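Local coordinates for protein NAD-dependent aldehyde dehydrogenase (Sinorhizobium meliloti, PDB 3U4J) that probably oxidises aldehydes to the corresponding acids with NAD or NADP as electron acceptor, at residues P170-P174 against F175-S179; V296-A300 against G301-I305. All coordinates share one frame; numbering follows the deposited sequence.

Contact 1 (P170-P174 against F175-S179)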
loop_
_atom_site.group_PDB
_atom_site.type_symbol
_atom_site.label_atom_id
_atom_site.label_comp_id
_atom_site.label_asym_id
_atom_site.label_seq_id
_atom_site.Cartn_x
_atom_site.Cartn_y
_atom_site.Cartn_z
ATOM N N PRO A 170 -7.143 24.152 -19.307
ATOM C CA PRO A 170 -7.877 24.472 -20.549
ATOM C C PRO A 170 -9.189 25.188 -20.310
ATOM O O PRO A 170 -9.613 25.348 -19.154
ATOM C CB PRO A 170 -8.158 23.094 -21.147
ATOM C CG PRO A 170 -8.406 22.253 -19.952
ATOM C CD PRO A 170 -7.464 22.789 -18.840
ATOM N N TRP A 171 -9.834 25.611 -21.403
ATOM C CA TRP A 171 -11.066 26.402 -21.320
ATOM C C TRP A 171 -12.337 25.566 -21.141
ATOM O O TRP A 171 -13.397 26.105 -20.861
ATOM C CB TRP A 171 -11.193 27.270 -22.572
ATOM C CG TRP A 171 -10.929 26.520 -23.888
ATOM C CD1 TRP A 171 -9.774 26.540 -24.649
ATOM C CD2 TRP A 171 -11.847 25.658 -24.577
ATOM N NE1 TRP A 171 -9.934 25.736 -25.770
ATOM C CE2 TRP A 171 -11.201 25.206 -25.757
ATOM C CE3 TRP A 171 -13.159 25.248 -24.327
ATOM C CZ2 TRP A 171 -11.826 24.346 -26.667
ATOM C CZ3 TRP A 171 -13.796 24.413 -25.260
ATOM C CH2 TRP A 171 -13.121 23.976 -26.408
ATOM N N ASN A 172 -12.238 24.256 -21.284
ATOM C CA ASN A 172 -13.459 23.456 -21.255
ATOM C C ASN A 172 -13.981 23.139 -19.859
ATOM O O ASN A 172 -15.198 23.109 -19.656
ATOM C CB ASN A 172 -13.330 22.202 -22.116
ATOM C CG ASN A 172 -12.247 21.219 -21.622
ATOM O OD1 ASN A 172 -11.320 21.581 -20.877
ATOM N ND2 ASN A 172 -12.358 19.960 -22.064
ATOM N N PHE A 173 -13.072 22.895 -18.921
ATOM C CA PHE A 173 -13.450 22.629 -17.517
ATOM C C PHE A 173 -12.486 23.363 -16.579
ATOM O O PHE A 173 -11.685 22.731 -15.885
ATOM C CB PHE A 173 -13.398 21.128 -17.200
ATOM C CG PHE A 173 -14.381 20.295 -17.969
ATOM C CD1 PHE A 173 -15.701 20.203 -17.553
ATOM C CD2 PHE A 173 -13.970 19.593 -19.091
ATOM C CE1 PHE A 173 -16.632 19.405 -18.283
ATOM C CE2 PHE A 173 -14.870 18.803 -19.831
ATOM C CZ PHE A 173 -16.199 18.704 -19.412
ATOM N N PRO A 174 -12.540 24.692 -16.568
ATOM C CA PRO A 174 -11.466 25.403 -15.868
ATOM C C PRO A 174 -11.449 25.116 -14.380
ATOM O O PRO A 174 -10.371 24.844 -13.838
ATOM C CB PRO A 174 -11.783 26.877 -16.109
ATOM C CG PRO A 174 -12.655 26.882 -17.335
ATOM C CD PRO A 174 -13.493 25.620 -17.184
ATOM N N PHE A 175 -12.610 25.140 -13.729
ATOM C CA PHE A 175 -12.608 25.005 -12.280
ATOM C C PHE A 175 -12.272 23.571 -11.900
ATOM O O PHE A 175 -11.531 23.311 -10.929
ATOM C CB PHE A 175 -13.941 25.468 -11.666
ATOM C CG PHE A 175 -13.826 25.908 -10.212
ATOM C CD1 PHE A 175 -13.087 27.045 -9.863
ATOM C CD2 PHE A 175 -14.483 25.216 -9.199
ATOM C CE1 PHE A 175 -13.012 27.484 -8.547
ATOM C CE2 PHE A 175 -14.395 25.641 -7.838
ATOM C CZ PHE A 175 -13.680 26.759 -7.523
ATOM N N ILE A 176 -12.835 22.633 -12.665
ATOM C CA ILE A 176 -12.602 21.215 -12.409
ATOM C C ILE A 176 -11.141 20.864 -12.497
ATOM O O ILE A 176 -10.591 20.216 -11.595
ATOM C CB ILE A 176 -13.434 20.316 -13.363
ATOM C CG1 ILE A 176 -14.912 20.337 -12.934
ATOM C CG2 ILE A 176 -12.862 18.904 -13.400
ATOM C CD1 ILE A 176 -15.298 19.243 -11.945
ATOM N N ILE A 177 -10.495 21.286 -13.580
ATOM C CA ILE A 177 -9.114 20.889 -13.802
ATOM C C ILE A 177 -8.202 21.531 -12.761
ATOM O O ILE A 177 -7.276 20.883 -12.270
ATOM C CB ILE A 177 -8.686 21.080 -15.295
ATOM C CG1 ILE A 177 -9.505 20.048 -16.127
ATOM C CG2 ILE A 177 -7.204 20.740 -15.502
ATOM C CD1 ILE A 177 -9.689 20.384 -17.563
ATOM N N ALA A 178 -8.471 22.782 -12.402
ATOM C CA ALA A 178 -7.698 23.404 -11.309
ATOM C C ALA A 178 -7.837 22.550 -10.028
ATOM O O ALA A 178 -6.833 22.257 -9.335
ATOM C CB ALA A 178 -8.183 24.806 -11.067
ATOM N N SER A 179 -9.079 22.132 -9.759
ATOM C CA SER A 179 -9.416 21.374 -8.573
ATOM C C SER A 179 -8.932 19.911 -8.604
ATOM O O SER A 179 -8.819 19.285 -7.550
ATOM C CB SER A 179 -10.923 21.442 -8.308
ATOM O OG SER A 179 -11.314 22.761 -7.973
#
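Pro-170 and Ile-177 meet tip to tip where a loop turns into helix 174-187. The apolar part of this contact centres on the delta methyl of Ile-177: CD1 presses on Pro-170 CG at 3.3 Å, tighter than ordinary van der Waals contact, and also touches Phe-173 CB at 3.8 Å. Because Ile-177 CG1 stands opposite its own carbonyl carbon (chi1 -67°), that branch points back over the loop, while CG2 approaches Pro-170 CD. Phe-173 CB also meets Ile-176 CB, at 3.9 Å, but the phenyl ring swings away.

The hydrogen bonds belong to the first turn of the helix. Ile-177 N gives a straight bond to Phe-173 O (3.0 Å, 166°), and Ala-178 N binds Pro-174 O at 3.2 Å. One residue further along, Phe-175 O takes both Ser-179 N and Ser-179 OG, from opposite faces of its carbonyl plane.

Pro-174 brings no N-H to the helix start; the next one, Phe-175 N, is taken by Glu-109 of helix 102-113. With Phe-173 at the N-cap, this is the loop-to-helix half of a right-handed beta-alpha-beta crossover between strands 153-168 and 191-195, in what is probably the Rossmann-like dinucleotide-binding domain.

Contact 2 (V296-A300 against G301-I305)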
loop_
_atom_site.group_PDB
_atom_site.type_symbol
_atom_site.label_atom_id
_atom_site.label_comp_id
_atom_site.label_asym_id
_atom_site.label_seq_id
_atom_site.Cartn_x
_atom_site.Cartn_y
_atom_site.Cartn_z
ATOM N N VAL A 296 -21.500 12.127 -25.781
ATOM C CA VAL A 296 -21.100 13.004 -26.893
ATOM C C VAL A 296 -21.551 14.458 -26.697
ATOM O O VAL A 296 -20.865 15.389 -27.138
ATOM C CB VAL A 296 -21.519 12.433 -28.299
ATOM C CG1 VAL A 296 -23.026 12.365 -28.456
ATOM C CG2 VAL A 296 -20.881 13.261 -29.437
ATOM N N TYR A 297 -22.673 14.646 -26.005
ATOM C CA TYR A 297 -23.220 15.991 -25.797
ATOM C C TYR A 297 -22.754 16.717 -24.531
ATOM O O TYR A 297 -22.903 17.940 -24.420
ATOM C CB TYR A 297 -24.742 15.942 -25.821
ATOM C CG TYR A 297 -25.292 15.361 -27.108
ATOM C CD1 TYR A 297 -24.673 15.641 -28.329
ATOM C CD2 TYR A 297 -26.431 14.534 -27.109
ATOM C CE1 TYR A 297 -25.153 15.097 -29.519
ATOM C CE2 TYR A 297 -26.939 14.007 -28.317
ATOM C CZ TYR A 297 -26.282 14.306 -29.504
ATOM O OH TYR A 297 -26.737 13.821 -30.701
ATOM N N HIS A 298 -22.233 15.971 -23.569
ATOM C CA HIS A 298 -21.731 16.565 -22.345
ATOM C C HIS A 298 -20.745 17.670 -22.697
ATOM O O HIS A 298 -19.823 17.464 -23.495
ATOM C CB HIS A 298 -21.032 15.504 -21.495
ATOM C CG HIS A 298 -20.388 16.061 -20.261
ATOM N ND1 HIS A 298 -21.097 16.741 -19.300
ATOM C CD2 HIS A 298 -19.094 16.057 -19.849
ATOM C CE1 HIS A 298 -20.277 17.113 -18.330
ATOM N NE2 HIS A 298 -19.055 16.720 -18.647
ATOM N N ASN A 299 -20.952 18.839 -22.102
ATOM C CA ASN A 299 -20.126 20.000 -22.380
ATOM C C ASN A 299 -20.088 20.366 -23.857
ATOM O O ASN A 299 -19.104 20.919 -24.346
ATOM C CB ASN A 299 -18.708 19.783 -21.850
ATOM C CG ASN A 299 -18.099 21.051 -21.315
ATOM O OD1 ASN A 299 -16.952 21.398 -21.630
ATOM N ND2 ASN A 299 -18.846 21.740 -20.483
ATOM N N ALA A 300 -21.157 20.028 -24.571
ATOM C CA ALA A 300 -21.254 20.278 -26.007
ATOM C C ALA A 300 -20.144 19.529 -26.772
ATOM O O ALA A 300 -19.686 19.969 -27.832
ATOM C CB ALA A 300 -21.268 21.817 -26.308
ATOM N N GLY A 301 -19.742 18.375 -26.221
ATOM C CA GLY A 301 -18.682 17.551 -26.784
ATOM C C GLY A 301 -17.289 18.133 -26.684
ATOM O O GLY A 301 -16.352 17.564 -27.247
ATOM N N GLN A 302 -17.149 19.268 -25.982
ATOM C CA GLN A 302 -15.848 19.886 -25.778
ATOM C C GLN A 302 -15.253 19.224 -24.520
ATOM O O GLN A 302 -15.249 19.802 -23.420
ATOM C CB GLN A 302 -16.003 21.391 -25.569
ATOM C CG GLN A 302 -16.612 22.120 -26.774
ATOM C CD GLN A 302 -17.145 23.491 -26.418
ATOM O OE1 GLN A 302 -17.938 23.665 -25.467
ATOM N NE2 GLN A 302 -16.757 24.454 -27.182
ATOM N N CYS A 303 -14.759 18.002 -24.697
ATOM C CA CYS A 303 -14.470 17.132 -23.542
ATOM C C CYS A 303 -13.529 16.033 -23.994
ATOM O O CYS A 303 -13.823 15.288 -24.949
ATOM C CB CYS A 303 -15.774 16.528 -22.988
ATOM S SG CYS A 303 -15.476 15.394 -21.617
ATOM N N CYS A 304 -12.381 15.940 -23.319
ATOM C CA CYS A 304 -11.360 14.954 -23.664
ATOM C C CYS A 304 -11.824 13.494 -23.472
ATOM O O CYS A 304 -11.352 12.601 -24.177
ATOM C CB CYS A 304 -10.090 15.233 -22.845
ATOM S SG CYS A 304 -9.404 16.887 -23.334
ATOM N N ILE A 305 -12.728 13.275 -22.517
ATOM C CA ILE A 305 -13.302 11.942 -22.251
ATOM C C ILE A 305 -14.672 11.735 -22.935
ATOM O O ILE A 305 -15.442 10.869 -22.548
ATOM C CB ILE A 305 -13.392 11.638 -20.718
ATOM C CG1 ILE A 305 -14.250 12.679 -19.961
ATOM C CG2 ILE A 305 -11.975 11.556 -20.135
ATOM C CD1 ILE A 305 -14.649 12.267 -18.536
#
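Gly-301 N donates to His-298 O at 2.9 Å, closing a tight turn just past the end of helix 285-297; the bond is bent (142°). The next turn overlaps it: Gln-302 N reaches Asn-299 O at 3.0 Å and is straighter (159°). Both donors sit above the carbonyl planes rather than on a lone pair. Before them, Ala-300 N bonds to Tyr-297 O at 2.7 Å. Asn-299, Ala-300 and Gly-301 all have positive phi, which makes the middle of the loop a short left-handed coil, and Gly-301 CA lies 3.1 Å from Val-296 O. Gly-301 O then accepts a weak bond from Cys-303 N around Gln-302, an inverse gamma turn.

Among the side chains, Cys-303 SG lies at the edge of the His-298 imidazole, near its plane and 4.1 Å from CD2. The thiol gets there by lying anti to its own backbone N (chi1 177°).

Gln-302 O accepts from Asn-172 ND2, and Tyr-297 OH is satisfied by Ser-328 OG. Tyr-297 packs on strand 383-390 and on Trp-504 of a second subunit, while Ile-305 leans on strand 453-456 as the chain heads into strand 307-313.

Contact 1 comes first along the chain and closes before contact 2 opens; their centres lie about 13 Å apart. They belong to different sheets: 170-179 follows strand 153-168 of one, 296-305 leads into strand 307-313 of the other, so their meeting lies where the two sheets' parts of the subunit come together. Besides the Asn-172 bond, Trp-171 packs beside the Gln-302 side chain, and Phe-173 CZ comes within 3.6 Å of His-298 NE2. In aldehyde dehydrogenases the Pro-Trp-Asn-Phe-Pro sequence of contact 1 and the Gly-Gln-Cys-Cys sequence of contact 2 typically face the catalytic cleft, consistent with this junction being part of the active site here.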